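Local coordinates for CRISPR-associated protein Cse2 (Thermus thermophilus, PDB 2ZCA) that probably acts in CRISPR adaptive immunity against viruses and plasmids, as a Cse2 (CasB) family component of the type I-E system, at residues Y63-L68 with R130-L135; H76-T81 with G125-R130; A106-I111 with R137-E142. One frame throughout, in Å; residues are numbered along the deposited sequence.

Interaction 1: residues Y63-L68 with R130-L135; sequences YLVAAL and RLLDDL
V65 faces L131, L132 and L135 across a seam between two helices. The seam is wholly apolar. The two segments run nearly antiparallel, at 153°, and their axes come within 10.0 Å of each other. The bond from CA to CB of V65 points toward the other helix, and the two methyls beyond it make the contacts. CG2 does most of the touching. With chi1 at 170° it is CG1 that stands anti to the backbone N, which leaves CG2 anti to the carbonyl carbon and aimed across the seam. There V65 CG2 meets L132 CD1 at 3.8 Å and lies 3.9 Å from L132 CA. L135 CD2, at 4.3 Å, and L131 CG, at 4.4 Å, are more distant neighbours of the same V65 CG2. V65 CG1 turns to the start of the partner helix and packs on F128 O. The valine thus sits as a knob among F128, L131, L132 and L135, close to a knobs-into-holes arrangement.

Two leucine pairs flank it. L64 and L135 cross at about a right angle and touch tip to tip, CD2 of L64 to CD2 of L135, at 3.9 Å. L68 and L131 also cross steeply, with L68 CD1 4.2 Å from L131 CD2. All six touching residues are buried. Helix 3-15 borders one side through F7, which touches both A66 and L132. Helix 111-121 borders the seam as well, with L115 against L64 and L68, and I111 against L135. D134, elsewhere on helix 128-136, forms salt bridges to R137 and R148. This is the packing of an antiparallel helix pair, here helices 56-71 and 128-136, in the middle of an all-helical Cse2-family fold.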
loop_
_atom_site.group_PDB
_atom_site.type_symbol
_atom_site.label_atom_id
_atom_site.label_comp_id
_atom_site.label_asym_id
_atom_site.label_seq_id
_atom_site.Cartn_x
_atom_site.Cartn_y
_atom_site.Cartn_z
ATOM N N TYR A 63 -2.873 -7.441 2.661
ATOM C CA TYR A 63 -4.162 -6.924 3.116
ATOM C C TYR A 63 -4.171 -5.404 3.166
ATOM O O TYR A 63 -5.163 -4.773 2.802
ATOM C CB TYR A 63 -4.509 -7.480 4.499
ATOM C CG TYR A 63 -5.122 -8.864 4.456
ATOM C CD1 TYR A 63 -6.457 -9.043 4.095
ATOM C CD2 TYR A 63 -4.357 -9.992 4.739
ATOM C CE1 TYR A 63 -7.017 -10.315 4.013
ATOM C CE2 TYR A 63 -4.906 -11.265 4.658
ATOM C CZ TYR A 63 -6.236 -11.418 4.294
ATOM O OH TYR A 63 -6.777 -12.679 4.199
ATOM N N LEU A 64 -3.072 -4.810 3.620
ATOM C CA LEU A 64 -3.020 -3.357 3.705
ATOM C C LEU A 64 -3.040 -2.723 2.316
ATOM O O LEU A 64 -3.728 -1.726 2.096
ATOM C CB LEU A 64 -1.776 -2.899 4.486
ATOM C CG LEU A 64 -1.570 -1.383 4.631
ATOM C CD1 LEU A 64 -2.794 -0.737 5.263
ATOM C CD2 LEU A 64 -0.336 -1.117 5.486
ATOM N N VAL A 65 -2.294 -3.300 1.376
ATOM C CA VAL A 65 -2.266 -2.763 0.019
ATOM C C VAL A 65 -3.634 -2.888 -0.652
ATOM O O VAL A 65 -4.051 -1.993 -1.380
ATOM C CB VAL A 65 -1.185 -3.457 -0.839
ATOM C CG1 VAL A 65 -1.330 -3.054 -2.304
ATOM C CG2 VAL A 65 0.199 -3.057 -0.329
ATOM N N ALA A 66 -4.338 -3.991 -0.411
ATOM C CA ALA A 66 -5.666 -4.158 -0.988
ATOM C C ALA A 66 -6.579 -3.060 -0.437
ATOM O O ALA A 66 -7.397 -2.497 -1.165
ATOM C CB ALA A 66 -6.236 -5.538 -0.634
ATOM N N ALA A 67 -6.439 -2.765 0.853
ATOM C CA ALA A 67 -7.258 -1.739 1.492
ATOM C C ALA A 67 -6.961 -0.357 0.914
ATOM O O ALA A 67 -7.876 0.425 0.647
ATOM C CB ALA A 67 -7.022 -1.736 3.000
ATOM N N LEU A 68 -5.681 -0.056 0.720
ATOM C CA LEU A 68 -5.295 1.243 0.177
ATOM C C LEU A 68 -5.687 1.358 -1.293
ATOM O O LEU A 68 -6.012 2.445 -1.782
ATOM C CB LEU A 68 -3.790 1.459 0.367
ATOM C CG LEU A 68 -3.389 1.506 1.849
ATOM C CD1 LEU A 68 -1.876 1.511 1.990
ATOM C CD2 LEU A 68 -3.999 2.745 2.503
ATOM N N ARG A 130 4.576 -1.317 -6.833
ATOM C CA ARG A 130 5.803 -0.950 -6.128
ATOM C C ARG A 130 5.507 -0.777 -4.643
ATOM O O ARG A 130 6.347 -1.065 -3.796
ATOM C CB ARG A 130 6.398 0.350 -6.702
ATOM C CG ARG A 130 7.687 0.814 -6.012
ATOM C CD ARG A 130 8.739 -0.303 -5.906
ATOM N NE ARG A 130 9.254 -0.748 -7.200
ATOM C CZ ARG A 130 10.257 -0.170 -7.860
ATOM N NH1 ARG A 130 10.872 0.892 -7.353
ATOM N NH2 ARG A 130 10.653 -0.665 -9.025
ATOM N N LEU A 131 4.307 -0.313 -4.315
ATOM C CA LEU A 131 3.962 -0.138 -2.911
ATOM C C LEU A 131 4.045 -1.473 -2.161
ATOM O O LEU A 131 4.602 -1.541 -1.065
ATOM C CB LEU A 131 2.556 0.459 -2.765
ATOM C CG LEU A 131 2.131 0.726 -1.315
ATOM C CD1 LEU A 131 3.149 1.649 -0.644
ATOM C CD2 LEU A 131 0.739 1.353 -1.282
ATOM N N LEU A 132 3.501 -2.537 -2.745
ATOM C CA LEU A 132 3.554 -3.836 -2.078
ATOM C C LEU A 132 4.983 -4.377 -2.039
ATOM O O LEU A 132 5.432 -4.869 -1.007
ATOM C CB LEU A 132 2.641 -4.854 -2.770
ATOM C CG LEU A 132 2.709 -6.265 -2.174
ATOM C CD1 LEU A 132 2.323 -6.220 -0.697
ATOM C CD2 LEU A 132 1.791 -7.202 -2.943
ATOM N N ASP A 133 5.698 -4.294 -3.156
ATOM C CA ASP A 133 7.070 -4.790 -3.171
ATOM C C ASP A 133 7.893 -4.094 -2.098
ATOM O O ASP A 133 8.752 -4.712 -1.461
ATOM C CB ASP A 133 7.724 -4.574 -4.540
ATOM C CG ASP A 133 7.185 -5.515 -5.600
ATOM O OD1 ASP A 133 6.954 -6.699 -5.280
ATOM O OD2 ASP A 133 7.009 -5.077 -6.754
ATOM N N ASP A 134 7.632 -2.805 -1.900
ATOM C CA ASP A 134 8.362 -2.040 -0.900
ATOM C C ASP A 134 7.947 -2.404 0.525
ATOM O O ASP A 134 8.794 -2.585 1.395
ATOM C CB ASP A 134 8.172 -0.537 -1.130
ATOM C CG ASP A 134 8.873 -0.046 -2.380
ATOM O OD1 ASP A 134 9.774 -0.761 -2.873
ATOM O OD2 ASP A 134 8.535 1.061 -2.860
ATOM N N LEU A 135 6.644 -2.521 0.762
ATOM C CA LEU A 135 6.159 -2.863 2.096
ATOM C C LEU A 135 6.672 -4.246 2.515
ATOM O O LEU A 135 7.003 -4.478 3.677
ATOM C CB LEU A 135 4.625 -2.828 2.114
ATOM C CG LEU A 135 3.933 -3.000 3.472
ATOM C CD1 LEU A 135 4.455 -1.966 4.467
ATOM C CD2 LEU A 135 2.428 -2.858 3.288
#

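Interaction 2: residues H76-T81 with G125-R130; sequences HQVGRT and GIDFAR
H76 and D127 both hold CG anti to the backbone N, chi1 169° and -168°, and their side chains run side by side the same way. D127 is the N-cap of helix 128-136, and residues 76-81 wrap round that cap. The imidazole stands at 90° to the carboxylate, and NE2 gives a weak bond to D127 OD1, 3.2 Å. The same D127 OD1 takes the capping bond from R130 N at 2.9 Å, from above the carboxylate plane. D127 OD2 serves the loop: G79 N reaches it at 2.9 Å. G79 belongs to the type II turn Q77-R80.

Two backbone bonds hold the peptide between I126 and D127. Q77 N gives to I126 O at 2.9 Å, and D127 N gives to R80 O at 2.8 Å. T81 in turn caps helix 82-90, its OG1 meeting R84 N and the carboxylate of E152. The R80 chain runs extended from CG to NE, and its NH2 forms a salt bridge to E88. Its NH1 also meets E123 O, and gives G125 O a 2.7 Å bond that lies in the guanidinium plane.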
loop_
_atom_site.group_PDB
_atom_site.type_symbol
_atom_site.label_atom_id
_atom_site.label_comp_id
_atom_site.label_asym_id
_atom_site.label_seq_id
_atom_site.Cartn_x
_atom_site.Cartn_y
_atom_site.Cartn_z
ATOM N N HIS A 76 -4.452 2.788 -10.032
ATOM C CA HIS A 76 -3.034 2.452 -10.063
ATOM C C HIS A 76 -2.331 3.247 -11.159
ATOM O O HIS A 76 -2.711 3.183 -12.328
ATOM C CB HIS A 76 -2.855 0.952 -10.304
ATOM C CG HIS A 76 -1.442 0.556 -10.601
ATOM N ND1 HIS A 76 -0.993 0.300 -11.879
ATOM C CD2 HIS A 76 -0.368 0.416 -9.789
ATOM C CE1 HIS A 76 0.298 0.021 -11.843
ATOM N NE2 HIS A 76 0.701 0.084 -10.586
ATOM N N GLN A 77 -1.314 4.008 -10.768
ATOM C CA GLN A 77 -0.543 4.817 -11.703
ATOM C C GLN A 77 0.901 4.332 -11.675
ATOM O O GLN A 77 1.677 4.718 -10.799
ATOM C CB GLN A 77 -0.594 6.292 -11.299
ATOM C CG GLN A 77 -1.976 6.926 -11.356
ATOM C CD GLN A 77 -2.498 7.079 -12.775
ATOM O OE1 GLN A 77 -1.776 7.525 -13.669
ATOM N NE2 GLN A 77 -3.764 6.725 -12.984
ATOM N N VAL A 78 1.257 3.477 -12.626
ATOM C CA VAL A 78 2.610 2.942 -12.688
ATOM C C VAL A 78 3.636 4.069 -12.751
ATOM O O VAL A 78 3.485 5.019 -13.520
ATOM C CB VAL A 78 2.792 2.013 -13.916
ATOM C CG1 VAL A 78 2.446 2.758 -15.190
ATOM C CG2 VAL A 78 4.226 1.496 -13.971
ATOM N N GLY A 79 4.669 3.971 -11.924
ATOM C CA GLY A 79 5.700 4.993 -11.922
ATOM C C GLY A 79 5.506 6.104 -10.905
ATOM O O GLY A 79 6.480 6.717 -10.458
ATOM N N ARG A 80 4.257 6.382 -10.541
ATOM C CA ARG A 80 3.984 7.424 -9.562
ATOM C C ARG A 80 3.982 6.797 -8.177
ATOM O O ARG A 80 2.932 6.422 -7.655
ATOM C CB ARG A 80 2.633 8.092 -9.838
ATOM C CG ARG A 80 2.362 9.287 -8.929
ATOM C CD ARG A 80 1.301 10.210 -9.504
ATOM N NE ARG A 80 1.203 11.459 -8.753
ATOM C CZ ARG A 80 0.355 11.678 -7.753
ATOM N NH1 ARG A 80 -0.486 10.727 -7.369
ATOM N NH2 ARG A 80 0.345 12.856 -7.140
ATOM N N THR A 81 5.167 6.682 -7.585
ATOM C CA THR A 81 5.296 6.074 -6.262
ATOM C C THR A 81 4.725 6.973 -5.184
ATOM O O THR A 81 4.569 8.180 -5.386
ATOM C CB THR A 81 6.768 5.794 -5.916
ATOM O OG1 THR A 81 7.468 7.037 -5.785
ATOM C CG2 THR A 81 7.422 4.961 -7.002
ATOM N N GLY A 125 -3.752 8.846 -8.161
ATOM C CA GLY A 125 -3.282 7.477 -8.054
ATOM C C GLY A 125 -1.792 7.301 -7.834
ATOM O O GLY A 125 -0.994 8.208 -8.081
ATOM N N ILE A 126 -1.426 6.113 -7.366
ATOM C CA ILE A 126 -0.037 5.768 -7.104
ATOM C C ILE A 126 0.246 4.357 -7.604
ATOM O O ILE A 126 -0.674 3.629 -7.991
ATOM C CB ILE A 126 0.282 5.843 -5.594
ATOM C CG1 ILE A 126 -0.611 4.871 -4.821
ATOM C CG2 ILE A 126 0.081 7.265 -5.094
ATOM C CD1 ILE A 126 -0.247 4.749 -3.345
ATOM N N ASP A 127 1.521 3.980 -7.598
ATOM C CA ASP A 127 1.948 2.663 -8.058
ATOM C C ASP A 127 1.772 1.654 -6.928
ATOM O O ASP A 127 2.606 1.577 -6.025
ATOM C CB ASP A 127 3.424 2.708 -8.483
ATOM C CG ASP A 127 3.863 1.461 -9.245
ATOM O OD1 ASP A 127 3.441 0.346 -8.878
ATOM O OD2 ASP A 127 4.650 1.594 -10.207
ATOM N N PHE A 128 0.692 0.877 -6.988
ATOM C CA PHE A 128 0.401 -0.114 -5.956
ATOM C C PHE A 128 1.252 -1.372 -6.048
ATOM O O PHE A 128 1.381 -2.113 -5.075
ATOM C CB PHE A 128 -1.089 -0.460 -5.986
ATOM C CG PHE A 128 -1.957 0.614 -5.398
ATOM C CD1 PHE A 128 -2.029 0.787 -4.019
ATOM C CD2 PHE A 128 -2.665 1.485 -6.218
ATOM C CE1 PHE A 128 -2.795 1.815 -3.463
ATOM C CE2 PHE A 128 -3.435 2.517 -5.671
ATOM C CZ PHE A 128 -3.498 2.680 -4.295
ATOM N N ALA A 129 1.842 -1.611 -7.214
ATOM C CA ALA A 129 2.705 -2.766 -7.392
ATOM C C ALA A 129 3.995 -2.494 -6.619
ATOM O O ALA A 129 4.451 -3.326 -5.837
ATOM C CB ALA A 129 3.002 -2.979 -8.872
ATOM N N ARG A 130 4.576 -1.317 -6.833
ATOM C CA ARG A 130 5.803 -0.950 -6.128
ATOM C C ARG A 130 5.507 -0.777 -4.643
ATOM O O ARG A 130 6.347 -1.065 -3.796
ATOM C CB ARG A 130 6.398 0.350 -6.702
ATOM C CG ARG A 130 7.687 0.814 -6.012
ATOM C CD ARG A 130 8.739 -0.303 -5.906
ATOM N NE ARG A 130 9.254 -0.748 -7.200
ATOM C CZ ARG A 130 10.257 -0.170 -7.860
ATOM N NH1 ARG A 130 10.872 0.892 -7.353
ATOM N NH2 ARG A 130 10.653 -0.665 -9.025
#

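Interaction 3: residues A106-I111 with R137-E142; sequences ADRDQI and RWFSPE
D107 touches the edge of the F139 ring with its backbone carbon, and the oxygen on that carbon is gripped twice. I111 N and Q110 N both donate to D107 O, each at 3.0 Å. Two side chains add bonds within the same loop. D107 OD1 accepts from D109 N, an Asx turn, and Q110 OE1 takes D107 N in its carbonyl plane, on a lone pair, at 2.9 Å. These bonds all lie within 106-111.

R108 and F139 make the outer half of the contact. The guanidinium lies flat on the phenyl ring, planes 16° apart, an off-centre cation-pi stack with R108 CZ 4.4 Å from the F139 ring centroid. CG stands anti to the carbonyl carbon (chi1 -69°), and the chain runs extended from there to NE over the same face of the ring. R108 CG lies 3.3 Å from F139 CE1. R108 is exposed, so this stack lies on the solvent side of the contact.

W138 and I111 make the buried half. I111 CD1 stands over the indole, 4.0 Å from the centroid of the W138 five-membered ring, a CH-pi contact. I111 CG2 meets the edge of the phenyl ring, 4.0 Å from F139 CZ, so this one side chain touches both aromatics. W138 NE1 reaches A106 O at the indole edge over 3.3 Å; the bond is weak but nearly straight, 172°.

The contact joins two interhelical loops of the fold. Loop 106-111 leads from helix 96-104 into helix 111-121. The other loop, 137-142, connects helix 128-136 with helix 144-155. Helix 144-155 lies beside W138, where W149 packs edge-to-face with the indole and V145 touches it, while Q146 binds W138 O.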
loop_
_atom_site.group_PDB
_atom_site.type_symbol
_atom_site.label_atom_id
_atom_site.label_comp_id
_atom_site.label_asym_id
_atom_site.label_seq_id
_atom_site.Cartn_x
_atom_site.Cartn_y
_atom_site.Cartn_z
ATOM N N ALA A 106 8.851 4.970 10.515
ATOM C CA ALA A 106 7.874 4.095 11.159
ATOM C C ALA A 106 8.334 2.657 11.369
ATOM O O ALA A 106 8.919 2.043 10.472
ATOM C CB ALA A 106 6.569 4.098 10.357
ATOM N N ASP A 107 8.064 2.120 12.557
ATOM C CA ASP A 107 8.425 0.736 12.845
ATOM C C ASP A 107 7.191 -0.150 12.684
ATOM O O ASP A 107 6.145 0.312 12.227
ATOM C CB ASP A 107 9.020 0.578 14.255
ATOM C CG ASP A 107 8.059 0.970 15.360
ATOM O OD1 ASP A 107 6.829 0.836 15.185
ATOM O OD2 ASP A 107 8.548 1.396 16.427
ATOM N N ARG A 108 7.309 -1.418 13.063
ATOM C CA ARG A 108 6.199 -2.355 12.919
ATOM C C ARG A 108 4.863 -1.905 13.507
ATOM O O ARG A 108 3.806 -2.231 12.963
ATOM C CB ARG A 108 6.576 -3.715 13.513
ATOM C CG ARG A 108 7.644 -4.455 12.735
ATOM C CD ARG A 108 7.788 -5.892 13.217
ATOM N NE ARG A 108 8.759 -6.648 12.427
ATOM C CZ ARG A 108 10.067 -6.411 12.419
ATOM N NH1 ARG A 108 10.572 -5.435 13.161
ATOM N NH2 ARG A 108 10.875 -7.155 11.674
ATOM N N ASP A 109 4.896 -1.159 14.604
ATOM C CA ASP A 109 3.655 -0.720 15.239
ATOM C C ASP A 109 3.061 0.566 14.668
ATOM O O ASP A 109 1.938 0.939 15.004
ATOM C CB ASP A 109 3.872 -0.542 16.743
ATOM C CG ASP A 109 4.418 -1.790 17.405
ATOM O OD1 ASP A 109 3.852 -2.881 17.181
ATOM O OD2 ASP A 109 5.412 -1.677 18.154
ATOM N N GLN A 110 3.803 1.232 13.790
ATOM C CA GLN A 110 3.348 2.496 13.219
ATOM C C GLN A 110 3.092 2.482 11.714
ATOM O O GLN A 110 2.293 3.274 11.213
ATOM C CB GLN A 110 4.386 3.588 13.491
ATOM C CG GLN A 110 4.882 3.684 14.923
ATOM C CD GLN A 110 6.156 4.505 15.022
ATOM O OE1 GLN A 110 7.189 4.137 14.457
ATOM N NE2 GLN A 110 6.087 5.628 15.734
ATOM N N ILE A 111 3.778 1.598 10.999
ATOM C CA ILE A 111 3.673 1.550 9.543
ATOM C C ILE A 111 2.275 1.472 8.926
ATOM O O ILE A 111 1.986 2.195 7.973
ATOM C CB ILE A 111 4.566 0.414 8.961
ATOM C CG1 ILE A 111 4.589 0.498 7.431
ATOM C CG2 ILE A 111 4.062 -0.945 9.412
ATOM C CD1 ILE A 111 5.093 1.827 6.904
ATOM N N ARG A 137 9.451 -5.505 1.910
ATOM C CA ARG A 137 10.862 -5.421 2.284
ATOM C C ARG A 137 11.130 -4.290 3.277
ATOM O O ARG A 137 12.277 -3.941 3.542
ATOM C CB ARG A 137 11.704 -5.199 1.028
ATOM C CG ARG A 137 11.536 -6.284 -0.034
ATOM C CD ARG A 137 12.221 -5.881 -1.331
ATOM N NE ARG A 137 11.565 -4.741 -1.973
ATOM C CZ ARG A 137 12.101 -4.035 -2.965
ATOM N NH1 ARG A 137 13.305 -4.351 -3.427
ATOM N NH2 ARG A 137 11.438 -3.010 -3.493
ATOM N N TRP A 138 10.065 -3.744 3.844
ATOM C CA TRP A 138 10.179 -2.620 4.766
ATOM C C TRP A 138 11.023 -2.862 6.011
ATOM O O TRP A 138 11.665 -1.940 6.517
ATOM C CB TRP A 138 8.777 -2.164 5.179
ATOM C CG TRP A 138 8.743 -0.817 5.838
ATOM C CD1 TRP A 138 8.773 -0.552 7.179
ATOM C CD2 TRP A 138 8.672 0.452 5.179
ATOM N NE1 TRP A 138 8.720 0.807 7.394
ATOM C CE2 TRP A 138 8.659 1.445 6.183
ATOM C CE3 TRP A 138 8.618 0.846 3.835
ATOM C CZ2 TRP A 138 8.594 2.810 5.885
ATOM C CZ3 TRP A 138 8.553 2.209 3.539
ATOM C CH2 TRP A 138 8.541 3.171 4.564
ATOM N N PHE A 139 11.042 -4.097 6.496
ATOM C CA PHE A 139 11.780 -4.396 7.712
ATOM C C PHE A 139 13.195 -4.919 7.544
ATOM O O PHE A 139 13.764 -5.518 8.458
ATOM C CB PHE A 139 10.936 -5.330 8.563
ATOM C CG PHE A 139 9.569 -4.784 8.832
ATOM C CD1 PHE A 139 9.415 -3.630 9.596
ATOM C CD2 PHE A 139 8.445 -5.364 8.254
ATOM C CE1 PHE A 139 8.157 -3.057 9.775
ATOM C CE2 PHE A 139 7.184 -4.800 8.426
ATOM C CZ PHE A 139 7.042 -3.643 9.188
ATOM N N SER A 140 13.772 -4.675 6.378
ATOM C CA SER A 140 15.142 -5.091 6.131
ATOM C C SER A 140 16.056 -4.283 7.049
ATOM O O SER A 140 15.886 -3.072 7.199
ATOM C CB SER A 140 15.522 -4.825 4.677
ATOM O OG SER A 140 16.925 -4.936 4.506
ATOM N N PRO A 141 17.031 -4.941 7.687
ATOM C CA PRO A 141 17.949 -4.229 8.580
ATOM C C PRO A 141 18.606 -3.032 7.887
ATOM O O PRO A 141 18.854 -2.004 8.511
ATOM C CB PRO A 141 18.963 -5.305 8.951
ATOM C CG PRO A 141 18.127 -6.554 8.955
ATOM C CD PRO A 141 17.301 -6.390 7.695
ATOM N N GLU A 142 18.872 -3.181 6.590
ATOM C CA GLU A 142 19.509 -2.140 5.779
ATOM C C GLU A 142 18.635 -0.916 5.563
ATOM O O GLU A 142 19.150 0.169 5.287
ATOM C CB GLU A 142 19.840 -2.658 4.384
ATOM C CG GLU A 142 20.632 -3.924 4.288
ATOM C CD GLU A 142 20.558 -4.480 2.884
ATOM O OE1 GLU A 142 20.712 -3.686 1.928
ATOM O OE2 GLU A 142 20.337 -5.700 2.735
#

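In the fold
Interaction 1 lies at the centre of the chain and is purely apolar. Interactions 2 and 3 lie farther out, are partly buried, and add polar bonds. Helix 128-136 ties the three together. Interaction 1 uses its body, interaction 2 its N-terminal end, where they share R130, and interaction 3 the loop that follows it. Packing is continuous from interaction 1 to its neighbours. F128 touches L68, and I126 touches L131. Interactions 1 and 3 meet where helix 111-121 packs on helix 128-136. Interactions 2 and 3 do not touch each other. Their chemistry differs too. Interaction 2 rests on backbone and carboxylate hydrogen bonds, interaction 3 on aromatic faces with one weak bond across.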